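Local coordinates for FTT_1639c (Francisella tularensis subsp. tularensis, PDB 7KZW), which is of unknown function but forms the C-terminal, predominantly beta-stranded portion of a probable membrane protein, at residues 48-53 and 81-86; 60-65 and 73-78. The protein carries 3 engineered substitutions. One frame throughout, in Å; residues are numbered along the deposited sequence. Where two conformers were deposited one is given.

Interaction 1 (48-53 and 81-86); sequences FLVNIY and FTAYLS
V50 and F81 face each other as a hydrogen-bonded antiparallel pair, and the valine side chain lies against one face of the phenylalanine ring. V50 CB sits 3.9 Å from the centroid of the F81 ring, 18° off its normal, a CH-pi contact displaced toward the rim, while V50 CG1 touches F81 CZ at 3.6 Å. The ring takes up this place because F81 CG stands between its own backbone N and carbonyl carbon (chi1 54°), which swings it back over the partner strand. Valine suits the spot: compact and beta-branched, it offers the C-H groups of CB and CG1 to the ring face without a long chain to displace the ring. I52, in the conformer modelled here, brings CG2 to the edge of the same ring.

F48 can be followed outward. Its CB passes 3.4 Å from A83 O, the carbonyl that also accepts the F48 N hydrogen bond; CG and CD1 stay near the same oxygen, which lies at the ring edge, close to its plane. At the end of the ring the surroundings become aliphatic, with CE1 3.6 Å from L85 CG and CZ 3.9 Å from L85 CD1, the two side chains meeting obliquely. A83, small, fits between the larger neighbours on this face, which also receives L91 of strand 90-97.

The backbones are joined by two reciprocal pairs of hydrogen bonds, F48 with A83 and V50 with F81; V50 N to F81 O is 2.8 Å. On the other face, L49 and T82 lie side by side. The arrangement is that of an antiparallel outer strand, 79-83, added to strand 48-58 of a strongly curled sheet whose apolar face lines the core.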
loop_
_atom_site.group_PDB
_atom_site.type_symbol
_atom_site.label_atom_id
_atom_site.label_comp_id
_atom_site.label_asym_id
_atom_site.label_seq_id
_atom_site.Cartn_x
_atom_site.Cartn_y
_atom_site.Cartn_z
ATOM N N PHE A 48 6.548 -4.673 9.366
ATOM C CA PHE A 48 7.115 -4.005 8.202
ATOM C C PHE A 48 7.489 -2.580 8.592
ATOM O O PHE A 48 6.648 -1.852 9.163
ATOM C CB PHE A 48 6.111 -3.959 7.045
ATOM C CG PHE A 48 5.930 -5.305 6.378
ATOM C CD1 PHE A 48 5.278 -6.344 6.993
ATOM C CD2 PHE A 48 6.381 -5.479 5.058
ATOM C CE1 PHE A 48 5.093 -7.557 6.342
ATOM C CE2 PHE A 48 6.203 -6.730 4.392
ATOM C CZ PHE A 48 5.564 -7.765 5.062
ATOM N N LEU A 49 8.758 -2.215 8.439
ATOM C CA LEU A 49 9.259 -0.895 8.784
ATOM C C LEU A 49 9.324 -0.174 7.450
ATOM O O LEU A 49 10.060 -0.576 6.537
ATOM C CB LEU A 49 10.606 -1.017 9.472
ATOM C CG LEU A 49 10.521 -1.906 10.709
ATOM C CD1 LEU A 49 11.965 -2.046 11.255
ATOM C CD2 LEU A 49 9.611 -1.304 11.828
ATOM N N VAL A 50 8.474 0.841 7.276
ATOM C CA VAL A 50 8.171 1.383 5.964
ATOM C C VAL A 50 8.592 2.832 5.897
ATOM O O VAL A 50 8.309 3.617 6.788
ATOM C CB VAL A 50 6.677 1.249 5.630
ATOM C CG1 VAL A 50 6.469 1.708 4.147
ATOM C CG2 VAL A 50 6.190 -0.168 5.863
ATOM N N ASN A 51 9.277 3.189 4.813
ATOM C CA ASN A 51 9.533 4.576 4.499
ATOM C C ASN A 51 8.806 4.894 3.197
ATOM O O ASN A 51 8.976 4.180 2.199
ATOM C CB ASN A 51 11.019 4.768 4.194
ATOM C CG ASN A 51 11.841 4.941 5.410
ATOM O OD1 ASN A 51 12.517 3.990 5.871
ATOM N ND2 ASN A 51 11.831 6.177 5.925
ATOM N N ILE A 52 7.984 5.930 3.185
ATOM C CA ILE A 52 7.403 6.367 1.931
ATOM C C ILE A 52 7.806 7.811 1.647
ATOM O O ILE A 52 8.173 8.574 2.547
ATOM C CB ILE A 52 5.895 6.241 1.903
ATOM C CG1 ILE A 52 5.277 7.341 2.757
ATOM C CG2 ILE A 52 5.499 4.861 2.378
ATOM C CD1 ILE A 52 3.811 7.540 2.441
ATOM N N TYR A 53 7.841 8.116 0.343
ATOM C CA TYR A 53 8.270 9.422 -0.138
ATOM C C TYR A 53 7.186 9.847 -1.091
ATOM O O TYR A 53 6.750 9.045 -1.926
ATOM C CB TYR A 53 9.635 9.288 -0.871
ATOM C CG TYR A 53 10.685 8.635 -0.025
ATOM C CD1 TYR A 53 10.771 7.215 0.020
ATOM C CD2 TYR A 53 11.500 9.381 0.791
ATOM C CE1 TYR A 53 11.696 6.575 0.840
ATOM C CE2 TYR A 53 12.411 8.738 1.642
ATOM C CZ TYR A 53 12.485 7.339 1.634
ATOM O OH TYR A 53 13.436 6.753 2.473
ATOM N N PHE A 81 6.820 4.645 9.030
ATOM C CA PHE A 81 5.815 4.064 9.922
ATOM C C PHE A 81 6.018 2.554 10.032
ATOM O O PHE A 81 6.722 1.943 9.216
ATOM C CB PHE A 81 4.362 4.377 9.465
ATOM C CG PHE A 81 4.052 3.976 8.019
ATOM C CD1 PHE A 81 4.388 4.826 6.961
ATOM C CD2 PHE A 81 3.451 2.759 7.717
ATOM C CE1 PHE A 81 4.105 4.470 5.663
ATOM C CE2 PHE A 81 3.185 2.405 6.408
ATOM C CZ PHE A 81 3.494 3.237 5.392
ATOM N N THR A 82 5.319 1.966 10.987
ATOM C CA THR A 82 5.281 0.503 11.160
ATOM C C THR A 82 3.947 -0.029 10.683
ATOM O O THR A 82 2.907 0.536 11.024
ATOM C CB THR A 82 5.426 0.171 12.618
ATOM O OG1 THR A 82 6.554 0.849 13.151
ATOM C CG2 THR A 82 5.592 -1.397 12.803
ATOM N N ALA A 83 3.967 -1.073 9.885
ATOM C CA ALA A 83 2.751 -1.660 9.301
ATOM C C ALA A 83 2.774 -3.172 9.396
ATOM O O ALA A 83 3.843 -3.792 9.512
ATOM C CB ALA A 83 2.674 -1.305 7.812
ATOM N N TYR A 84 1.592 -3.764 9.423
ATOM C CA TYR A 84 1.416 -5.197 9.526
ATOM C C TYR A 84 0.512 -5.661 8.412
ATOM O O TYR A 84 -0.351 -4.930 7.954
ATOM C CB TYR A 84 0.758 -5.537 10.867
ATOM C CG TYR A 84 1.654 -5.167 12.029
ATOM C CD1 TYR A 84 1.618 -3.904 12.587
ATOM C CD2 TYR A 84 2.561 -6.090 12.519
ATOM C CE1 TYR A 84 2.473 -3.560 13.647
ATOM C CE2 TYR A 84 3.449 -5.743 13.542
ATOM C CZ TYR A 84 3.342 -4.498 14.108
ATOM O OH TYR A 84 4.191 -4.135 15.159
ATOM N N LEU A 85 0.687 -6.911 7.993
ATOM C CA LEU A 85 -0.163 -7.465 6.952
ATOM C C LEU A 85 -1.541 -7.810 7.506
ATOM O O LEU A 85 -1.661 -8.415 8.582
ATOM C CB LEU A 85 0.468 -8.749 6.430
ATOM C CG LEU A 85 1.729 -8.560 5.589
ATOM C CD1 LEU A 85 2.338 -9.923 5.313
ATOM C CD2 LEU A 85 1.369 -7.853 4.247
ATOM N N SER A 86 -2.578 -7.499 6.730
ATOM C CA SER A 86 -3.928 -7.930 7.105
ATOM C C SER A 86 -4.055 -9.439 6.955
ATOM O O SER A 86 -3.168 -10.136 6.435
ATOM C CB SER A 86 -4.977 -7.284 6.203
ATOM O OG SER A 86 -4.941 -7.906 4.916
#

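Interaction 2 (60-65 and 73-78); sequences CKFIYA and GEITQT
Y64 lays its ring flat over the backbone of G73 in a CH-pi contact: G73 CA is 3.9 Å from the centroid of the Y64 ring, 16° off the normal. The absence of a side chain at G73 lets the ring come so close, and a first torsion of 56° turns it across toward the partner strand, where CE2 also meets I75 CG2 at 4.1 Å.

Among the apolar contacts, F62 CB rests on I75 CG2 at 3.7 Å. The CG2 branch of I75 thus lies between F62 CB and Y64 CE2, and I75 also touches I52 and F81, while the F62 ring meets Y105 edge-to-face.

Backbone hydrogen bonds come in two reciprocal pairs, F62 with I75 and Y64 with G73, the register of a beta hairpin made by strands 60-65 and 72-75. F62 N to I75 O is 2.9 Å.

The charged contacts lie on the opposite face from F62 and Y64. Extended side chains of K61 and E74 converge there obliquely, and K61 NZ reaches E74 OE2 at 3.4 Å in a long, weak salt bridge, suited to the outer surface. A water accepts a hydrogen bond from K61 NZ. On the apolar side Y64 OH finds a second water, 2.6 Å away in the plane of the ring, which makes a weak bond to E74 O.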
loop_
_atom_site.group_PDB
_atom_site.type_symbol
_atom_site.label_atom_id
_atom_site.label_comp_id
_atom_site.label_asym_id
_atom_site.label_seq_id
_atom_site.Cartn_x
_atom_site.Cartn_y
_atom_site.Cartn_z
ATOM N N CYS A 60 -4.976 12.021 -2.389
ATOM C CA CYS A 60 -4.648 10.600 -2.203
ATOM C C CYS A 60 -4.068 10.346 -0.819
ATOM O O CYS A 60 -3.527 11.227 -0.145
ATOM C CB CYS A 60 -3.579 10.173 -3.221
ATOM S SG CYS A 60 -4.120 10.479 -4.939
ATOM N N LYS A 61 -4.185 9.091 -0.389
ATOM C CA LYS A 61 -3.670 8.701 0.927
ATOM C C LYS A 61 -3.375 7.201 0.926
ATOM O O LYS A 61 -4.021 6.421 0.220
ATOM C CB LYS A 61 -4.671 9.012 2.038
ATOM C CG LYS A 61 -5.990 8.270 1.897
ATOM C CD LYS A 61 -6.985 8.731 3.018
ATOM C CE LYS A 61 -8.329 8.012 2.920
ATOM N NZ LYS A 61 -9.235 8.525 4.012
ATOM N N PHE A 62 -2.397 6.800 1.740
ATOM C CA PHE A 62 -2.156 5.384 1.986
ATOM C C PHE A 62 -2.797 5.003 3.308
ATOM O O PHE A 62 -2.692 5.737 4.295
ATOM C CB PHE A 62 -0.652 5.129 2.187
ATOM C CG PHE A 62 0.190 5.203 0.907
ATOM C CD1 PHE A 62 0.386 4.075 0.107
ATOM C CD2 PHE A 62 0.751 6.417 0.532
ATOM C CE1 PHE A 62 1.207 4.164 -1.035
ATOM C CE2 PHE A 62 1.574 6.506 -0.629
ATOM C CZ PHE A 62 1.750 5.411 -1.407
ATOM N N ILE A 63 -3.441 3.856 3.321
ATOM C CA ILE A 63 -4.036 3.225 4.504
ATOM C C ILE A 63 -3.222 1.989 4.827
ATOM O O ILE A 63 -2.839 1.239 3.913
ATOM C CB ILE A 63 -5.497 2.796 4.218
ATOM C CG1 ILE A 63 -6.263 3.934 3.546
ATOM C CG2 ILE A 63 -6.182 2.313 5.512
ATOM C CD1 ILE A 63 -6.393 5.065 4.457
ATOM N N TYR A 64 -2.933 1.764 6.114
ATOM C CA TYR A 64 -2.188 0.569 6.525
ATOM C C TYR A 64 -2.727 0.088 7.857
ATOM O O TYR A 64 -3.488 0.789 8.505
ATOM C CB TYR A 64 -0.682 0.883 6.641
ATOM C CG TYR A 64 -0.300 2.008 7.567
ATOM C CD1 TYR A 64 0.139 1.752 8.845
ATOM C CD2 TYR A 64 -0.353 3.324 7.139
ATOM C CE1 TYR A 64 0.505 2.782 9.696
ATOM C CE2 TYR A 64 0.043 4.357 7.961
ATOM C CZ TYR A 64 0.495 4.099 9.262
ATOM O OH TYR A 64 0.865 5.114 10.130
ATOM N N ALA A 65 -2.327 -1.131 8.251
ATOM C CA ALA A 65 -2.637 -1.649 9.578
ATOM C C ALA A 65 -1.511 -1.223 10.514
ATOM O O ALA A 65 -0.357 -1.673 10.374
ATOM C CB ALA A 65 -2.772 -3.172 9.537
ATOM N N GLY A 73 -3.941 3.080 10.161
ATOM C CA GLY A 73 -3.208 4.310 10.059
ATOM C C GLY A 73 -3.332 4.891 8.654
ATOM O O GLY A 73 -3.690 4.173 7.716
ATOM N N GLU A 74 -3.063 6.186 8.507
ATOM C CA GLU A 74 -3.096 6.826 7.197
ATOM C C GLU A 74 -1.913 7.750 7.043
ATOM O O GLU A 74 -1.417 8.325 8.023
ATOM C CB GLU A 74 -4.400 7.616 6.994
ATOM C CG GLU A 74 -5.680 6.836 7.317
ATOM C CD GLU A 74 -6.963 7.567 6.848
ATOM O OE1 GLU A 74 -6.879 8.785 6.580
ATOM O OE2 GLU A 74 -8.040 6.906 6.776
ATOM N N ILE A 75 -1.423 7.864 5.820
ATOM C CA ILE A 75 -0.307 8.795 5.589
ATOM C C ILE A 75 -0.456 9.383 4.197
ATOM O O ILE A 75 -0.888 8.699 3.253
ATOM C CB ILE A 75 1.048 8.104 5.803
ATOM C CG1 ILE A 75 2.218 9.109 5.641
ATOM C CG2 ILE A 75 1.214 6.874 4.925
ATOM C CD1 ILE A 75 3.535 8.480 6.213
ATOM N N THR A 76 -0.126 10.665 4.075
ATOM C CA THR A 76 -0.319 11.406 2.834
ATOM C C THR A 76 0.950 12.086 2.352
ATOM O O THR A 76 0.912 12.784 1.335
ATOM C CB THR A 76 -1.396 12.466 2.980
ATOM O OG1 THR A 76 -0.967 13.428 3.959
ATOM C CG2 THR A 76 -2.696 11.823 3.398
ATOM N N GLN A 77 2.056 11.935 3.075
ATOM C CA GLN A 77 3.264 12.719 2.783
ATOM C C GLN A 77 4.436 11.848 3.180
ATOM O O GLN A 77 4.273 10.806 3.809
ATOM C CB GLN A 77 3.267 14.011 3.609
ATOM C CG GLN A 77 3.223 13.700 5.108
ATOM C CD GLN A 77 3.156 14.968 5.999
ATOM O OE1 GLN A 77 2.494 15.952 5.665
ATOM N NE2 GLN A 77 3.841 14.925 7.139
ATOM N N THR A 78 5.644 12.244 2.771
ATOM C CA THR A 78 6.833 11.481 3.099
ATOM C C THR A 78 6.911 11.244 4.589
ATOM O O THR A 78 6.700 12.157 5.394
ATOM C CB THR A 78 8.045 12.334 2.660
ATOM O OG1 THR A 78 7.952 12.539 1.229
ATOM C CG2 THR A 78 9.380 11.706 3.013
HETATM O O HOH W 1 -10.152 6.418 5.682
HETATM O O HOH W 2 1.418 7.668 9.723
#

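After strands 6-16 and 21-27 the chain lays down 48-58, then 60-65, turns back as 72-75 and continues into 79-83. Interaction 2 closes the short loop of the hairpin; interaction 1, bringing 81-86 back to 48-53, closes a longer loop that holds the whole hairpin, so the two are nested and do not cross. Strands 72-75 and 79-83 are the outermost strands of the sheet in this chain, and each contact joins one of them to its inner neighbour. The two contacts also touch: Y84, just after strand 79-83, has N 3.0 Å from O of A65 in strand 60-65, a probable hydrogen bond, the rings of F81 and Y64 stack, and I52 packs on I75.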